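Local coordinates for beta-1,4-mannanase (Aplysia kurodai, PDB 3VUP), which probably hydrolyses the beta-1,4-mannosidic linkages of mannan, as an enzyme of the sea hare's digestive fluid, at residues A[174-179]-A[230-235]; A[34-39]-A[67-72]. All blocks are in the same frame, centred on the assembly; numbering follows the deposited sequence. Where two conformers were deposited one is given.

Contact 1. Residues A[174-179]-A[230-235]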
loop_
_atom_site.group_PDB
_atom_site.type_symbol
_atom_site.label_atom_id
_atom_site.label_comp_id
_atom_site.label_asym_id
_atom_site.label_seq_id
_atom_site.Cartn_x
_atom_site.Cartn_y
_atom_site.Cartn_z
ATOM N N ALA A 174 7.565 18.449 19.998
ATOM C CA ALA A 174 8.878 18.242 20.596
ATOM C C ALA A 174 9.547 16.967 20.097
ATOM O O ALA A 174 10.774 16.868 20.067
ATOM C CB ALA A 174 8.758 18.198 22.105
ATOM N N GLU A 175 8.728 15.981 19.748
ATOM C CA GLU A 175 9.214 14.711 19.236
ATOM C C GLU A 175 9.242 14.756 17.709
ATOM O O GLU A 175 8.213 14.959 17.062
ATOM C CB GLU A 175 8.328 13.572 19.744
ATOM C CG GLU A 175 8.518 12.236 19.034
ATOM C CD GLU A 175 9.953 11.742 19.036
ATOM O OE1 GLU A 175 10.545 11.603 20.132
ATOM O OE2 GLU A 175 10.481 11.477 17.932
ATOM N N LYS A 176 10.433 14.566 17.146
ATOM C CA LYS A 176 10.639 14.614 15.703
ATOM C C LYS A 176 9.677 13.699 14.950
ATOM O O LYS A 176 9.158 14.073 13.896
ATOM C CB LYS A 176 12.092 14.253 15.379
ATOM C CG LYS A 176 12.417 14.151 13.896
ATOM C CD LYS A 176 13.904 13.869 13.669
ATOM C CE LYS A 176 14.206 13.586 12.201
ATOM N NZ LYS A 176 13.850 12.195 11.792
ATOM N N CYS A 177 9.417 12.506 15.484
ATOM C CA CYS A 177 8.512 11.581 14.810
ATOM C C CYS A 177 7.113 12.137 14.594
ATOM O O CYS A 177 6.392 11.645 13.720
ATOM C CB CYS A 177 8.388 10.274 15.593
ATOM S SG CYS A 177 9.880 9.292 15.657
ATOM N N TYR A 178 6.719 13.127 15.396
ATOM C CA TYR A 178 5.359 13.661 15.321
ATOM C C TYR A 178 5.278 15.047 14.677
ATOM O O TYR A 178 4.192 15.512 14.343
ATOM C CB TYR A 178 4.722 13.722 16.718
ATOM C CG TYR A 178 4.807 12.439 17.532
ATOM C CD1 TYR A 178 4.851 11.188 16.922
ATOM C CD2 TYR A 178 4.845 12.483 18.921
ATOM C CE1 TYR A 178 4.938 10.022 17.672
ATOM C CE2 TYR A 178 4.925 11.326 19.679
ATOM C CZ TYR A 178 4.971 10.095 19.049
ATOM O OH TYR A 178 5.058 8.932 19.790
ATOM N N ASP A 179 6.419 15.706 14.510
ATOM C CA ASP A 179 6.465 17.079 14.023
ATOM C C ASP A 179 6.226 17.112 12.514
ATOM O O ASP A 179 6.870 16.367 11.782
ATOM C CB ASP A 179 7.842 17.652 14.349
ATOM C CG ASP A 179 7.996 19.086 13.915
ATOM O OD1 ASP A 179 7.976 19.973 14.798
ATOM O OD2 ASP A 179 8.140 19.327 12.695
ATOM N N ASN A 230 8.483 10.712 4.153
ATOM C CA ASN A 230 9.098 9.390 4.270
ATOM C C ASN A 230 10.617 9.441 4.025
ATOM O O ASN A 230 11.221 8.419 3.739
ATOM C CB ASN A 230 8.402 8.483 3.228
ATOM C CG ASN A 230 8.453 6.965 3.509
ATOM O OD1 ASN A 230 7.820 6.222 2.769
ATOM N ND2 ASN A 230 9.149 6.520 4.545
ATOM N N THR A 231 11.231 10.618 4.147
ATOM C CA THR A 231 12.675 10.736 4.012
ATOM C C THR A 231 13.177 11.828 4.938
ATOM O O THR A 231 12.485 12.828 5.151
ATOM C CB THR A 231 13.103 11.027 2.548
ATOM O OG1 THR A 231 14.524 11.123 2.466
ATOM C CG2 THR A 231 12.499 12.315 2.017
ATOM N N ASP A 232 14.376 11.627 5.482
ATOM C CA ASP A 232 15.064 12.664 6.246
ATOM C C ASP A 232 15.955 13.532 5.362
ATOM O O ASP A 232 16.553 14.485 5.846
ATOM C CB ASP A 232 15.873 12.046 7.375
ATOM C CG ASP A 232 14.990 11.495 8.475
ATOM O OD1 ASP A 232 14.090 12.228 8.949
ATOM O OD2 ASP A 232 15.169 10.314 8.851
ATOM N N HIS A 233 16.041 13.198 4.076
ATOM C CA HIS A 233 16.746 14.037 3.114
ATOM C C HIS A 233 15.789 15.084 2.552
ATOM O O HIS A 233 14.623 15.131 2.948
ATOM C CB HIS A 233 17.396 13.164 2.033
ATOM C CG HIS A 233 18.537 12.354 2.561
ATOM N ND1 HIS A 233 19.835 12.512 2.129
ATOM C CD2 HIS A 233 18.580 11.427 3.548
ATOM C CE1 HIS A 233 20.623 11.690 2.798
ATOM N NE2 HIS A 233 19.885 11.020 3.665
ATOM N N PHE A 234 16.284 15.945 1.669
ATOM C CA PHE A 234 15.424 16.927 0.996
ATOM C C PHE A 234 14.739 17.893 1.965
ATOM O O PHE A 234 13.673 18.426 1.658
ATOM C CB PHE A 234 14.370 16.245 0.108
ATOM C CG PHE A 234 14.953 15.402 -0.986
ATOM C CD1 PHE A 234 15.372 15.980 -2.170
ATOM C CD2 PHE A 234 15.068 14.029 -0.840
ATOM C CE1 PHE A 234 15.903 15.206 -3.184
ATOM C CE2 PHE A 234 15.606 13.252 -1.846
ATOM C CZ PHE A 234 16.018 13.839 -3.019
ATOM N N ASN A 235 15.368 18.144 3.113
ATOM C CA ASN A 235 14.810 19.035 4.136
ATOM C C ASN A 235 13.488 18.507 4.707
ATOM O O ASN A 235 12.690 19.273 5.250
ATOM C CB ASN A 235 14.651 20.481 3.631
ATOM C CG ASN A 235 15.897 21.009 2.942
ATOM O OD1 ASN A 235 17.015 20.840 3.437
ATOM N ND2 ASN A 235 15.711 21.656 1.787
#

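Contact 2. Residues A[34-39]-A[67-72]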
loop_
_atom_site.group_PDB
_atom_site.type_symbol
_atom_site.label_atom_id
_atom_site.label_comp_id
_atom_site.label_asym_id
_atom_site.label_seq_id
_atom_site.Cartn_x
_atom_site.Cartn_y
_atom_site.Cartn_z
ATOM N N ASP A 34 -19.425 -9.840 2.703
ATOM C CA ASP A 34 -20.861 -9.760 2.453
ATOM C C ASP A 34 -21.258 -10.178 1.030
ATOM O O ASP A 34 -22.140 -9.573 0.407
ATOM C CB ASP A 34 -21.392 -8.362 2.801
ATOM C CG ASP A 34 -21.306 -8.056 4.294
ATOM O OD1 ASP A 34 -20.991 -8.975 5.082
ATOM O OD2 ASP A 34 -21.573 -6.897 4.683
ATOM N N GLY A 35 -20.599 -11.224 0.531
ATOM C CA GLY A 35 -20.912 -11.797 -0.768
ATOM C C GLY A 35 -20.401 -11.013 -1.964
ATOM O O GLY A 35 -20.677 -11.374 -3.106
ATOM N N GLN A 36 -19.641 -9.954 -1.716
ATOM C CA GLN A 36 -19.288 -9.017 -2.776
ATOM C C GLN A 36 -18.186 -9.514 -3.706
ATOM O O GLN A 36 -18.135 -9.132 -4.876
ATOM C CB GLN A 36 -18.911 -7.663 -2.170
ATOM C CG GLN A 36 -20.093 -7.022 -1.463
ATOM C CD GLN A 36 -19.746 -5.789 -0.642
ATOM O OE1 GLN A 36 -20.490 -4.815 -0.659
ATOM N NE2 GLN A 36 -18.640 -5.831 0.095
ATOM N N TRP A 37 -17.294 -10.351 -3.187
ATOM C CA TRP A 37 -16.209 -10.870 -4.013
ATOM C C TRP A 37 -16.734 -11.777 -5.116
ATOM O O TRP A 37 -16.372 -11.621 -6.284
ATOM C CB TRP A 37 -15.150 -11.578 -3.166
ATOM C CG TRP A 37 -14.266 -12.483 -3.969
ATOM C CD1 TRP A 37 -14.304 -13.844 -3.984
ATOM C CD2 TRP A 37 -13.232 -12.099 -4.891
ATOM N NE1 TRP A 37 -13.364 -14.337 -4.849
ATOM C CE2 TRP A 37 -12.687 -13.290 -5.417
ATOM C CE3 TRP A 37 -12.712 -10.873 -5.316
ATOM C CZ2 TRP A 37 -11.650 -13.291 -6.345
ATOM C CZ3 TRP A 37 -11.677 -10.878 -6.242
ATOM C CH2 TRP A 37 -11.161 -12.079 -6.745
ATOM N N GLN A 38 -17.601 -12.715 -4.762
ATOM C CA GLN A 38 -18.131 -13.603 -5.786
ATOM C C GLN A 38 -18.940 -12.826 -6.831
ATOM O O GLN A 38 -18.970 -13.208 -8.000
ATOM C CB GLN A 38 -18.939 -14.749 -5.172
ATOM C CG GLN A 38 -18.100 -15.746 -4.376
ATOM C CD GLN A 38 -17.038 -16.457 -5.209
ATOM O OE1 GLN A 38 -17.169 -16.600 -6.428
ATOM N NE2 GLN A 38 -15.982 -16.913 -4.545
ATOM N N ARG A 39 -19.568 -11.725 -6.417
ATOM C CA ARG A 39 -20.312 -10.893 -7.354
ATOM C C ARG A 39 -19.400 -10.131 -8.314
ATOM O O ARG A 39 -19.764 -9.904 -9.470
ATOM C CB ARG A 39 -21.238 -9.929 -6.613
ATOM C CG ARG A 39 -22.458 -10.611 -6.012
ATOM C CD ARG A 39 -23.468 -9.602 -5.489
ATOM N NE ARG A 39 -23.030 -8.980 -4.245
ATOM C CZ ARG A 39 -23.301 -9.461 -3.036
ATOM N NH1 ARG A 39 -24.012 -10.573 -2.909
ATOM N NH2 ARG A 39 -22.863 -8.831 -1.956
ATOM N N GLY A 67 -14.170 1.678 5.531
ATOM C CA GLY A 67 -15.104 0.879 6.300
ATOM C C GLY A 67 -16.521 0.873 5.767
ATOM O O GLY A 67 -17.459 0.610 6.517
ATOM N N GLU A 68 -16.670 1.145 4.473
ATOM C CA GLU A 68 -17.987 1.164 3.839
ATOM C C GLU A 68 -18.737 -0.159 4.002
ATOM O O GLU A 68 -19.943 -0.167 4.281
ATOM C CB GLU A 68 -17.851 1.508 2.358
ATOM C CG GLU A 68 -17.526 2.965 2.048
ATOM C CD GLU A 68 -16.061 3.368 2.203
ATOM O OE1 GLU A 68 -15.792 4.552 1.911
ATOM O OE2 GLU A 68 -15.197 2.546 2.603
ATOM N N THR A 69 -18.028 -1.275 3.817
ATOM C CA THR A 69 -18.648 -2.594 3.957
ATOM C C THR A 69 -17.856 -3.593 4.796
ATOM O O THR A 69 -18.447 -4.466 5.412
ATOM C CB THR A 69 -19.007 -3.241 2.605
ATOM O OG1 THR A 69 -17.819 -3.462 1.840
ATOM C CG2 THR A 69 -19.966 -2.371 1.826
ATOM N N THR A 70 -16.531 -3.486 4.808
ATOM C CA THR A 70 -15.730 -4.268 5.748
ATOM C C THR A 70 -14.735 -3.348 6.437
ATOM O O THR A 70 -14.386 -2.307 5.900
ATOM C CB THR A 70 -14.967 -5.446 5.094
ATOM O OG1 THR A 70 -13.984 -4.942 4.180
ATOM C CG2 THR A 70 -15.910 -6.428 4.403
ATOM N N PRO A 71 -14.297 -3.703 7.650
ATOM C CA PRO A 71 -14.847 -4.766 8.496
ATOM C C PRO A 71 -16.251 -4.374 8.966
ATOM O O PRO A 71 -16.733 -3.292 8.622
ATOM C CB PRO A 71 -13.877 -4.787 9.675
ATOM C CG PRO A 71 -13.465 -3.357 9.803
ATOM C CD PRO A 71 -13.324 -2.873 8.382
ATOM N N ALA A 72 -16.907 -5.252 9.715
ATOM C CA ALA A 72 -18.218 -4.942 10.267
ATOM C C ALA A 72 -18.069 -4.151 11.561
ATOM O O ALA A 72 -17.299 -4.541 12.445
ATOM C CB ALA A 72 -18.990 -6.222 10.514
HETATM O O HOH W 1 -20.064 -6.042 6.841
#

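Contact 1. Residues A[174-179]-A[230-235]
Lys176 and Asp232 form a salt bridge between two surface loops. It is the sole direct contact of the two segments. Ahead of it, Glu175 folds back on its own loop. Glu175 OE2 accepts from Cys177 N at 2.9 Å, on the anti side of the carboxylate. Its CG lies over one face of the Tyr178 ring, offset toward the rim. Lys176 runs out as an extended chain, with CG anti to the backbone N (chi1 175°). Only the last torsion bends, and this turns NZ onto Asp232. Lys176 NZ is 2.9 Å from Asp232 OD1 and approaches from above the carboxylate plane, 40° out of it. Asp232 OD2 is 3.7 Å from Lys176 NZ, so one oxygen makes the bond. Asp232 OD1 also accepts from Asn238 N, so this one oxygen has two donors. The next residue, Cys177, is fixed by its disulfide to Cys244 of helix 242-249, which joins the same two connections covalently. Tyr178 packs its ring on Leu247 and Ala248 of that helix. Across the contact, Thr231 OG1 accepts from His233 N in an ST turn. The bridge joins two beta-alpha loops of the TIM barrel, those following strands 157-161 and 220-224.

Contact 2. Residues A[34-39]-A[67-72]
The Gln36 amide meets Thr69 OG1 in the amide plane. Thr69 OG1 lies 1° out of that plane and 3.1 Å from Gln36 NE2. The N-H points almost exactly at the hydroxyl oxygen, with an angle of 178°. The other end of the amide touches the methyl group: Gln36 OE1 is 3.5 Å from Thr69 CG2. The two side chains come from opposite directions, and Gln36 is extended beyond CG. Thr69 has chi1 63°, which places OG1 between its backbone N and carbonyl carbon. This hydroxyl has a second partner, the carbonyl oxygen of Ala29, to which it donates. The hydroxyl thus accepts one hydrogen bond and donates another. With an alanine at Gln36, Thr69 OG1 would probably lose its amide donor and a gap would open beside the threonine methyl group.

The carboxylate of Asp34 reaches the same threonine through a water. The water donates to Asp34 OD2 at 2.8 Å and to Thr69 O at 2.7 Å. Directly, Asp34 OD2 and Thr69 O are 4.0 Å apart. Asp34 OD1 accepts from the backbone N atoms of Lys84 and Gln85, so both carboxylate oxygens are engaged.

Gly35 is the N-cap of helix 36-53, and Gln36 stands in its first turn. The segment 67-72 carries the chain from barrel strand 58-65 to the short strand 72-73. The contact thus ties the start of helix 36-53 to the loop between those strands. Around it, Trp37 NE1 hydrogen-bonds to Asp94 OD2 of helix 88-101, Pro71, after a cis peptide, rests on helix 130-147, and Ala72 pairs with strand 79-81.

Overall arrangement
Both contacts belong to one TIM barrel of eight parallel strands. Their centres are 37 Å apart, on opposite sides of the chain's centre. Their nearest atoms are about 23 Å apart, so they do not touch. Contact 2 comes first along the chain and closes before contact 1 opens. It joins the start of helix 36-53, which follows strand 18-22, to the loop after strand 58-65. Contact 1 joins the loops after strands 157-161 and 220-224. Each therefore connects parts that follow the C-terminal ends of two neighbouring barrel strands. Both lie in the beta-alpha connections, at distant points around the barrel.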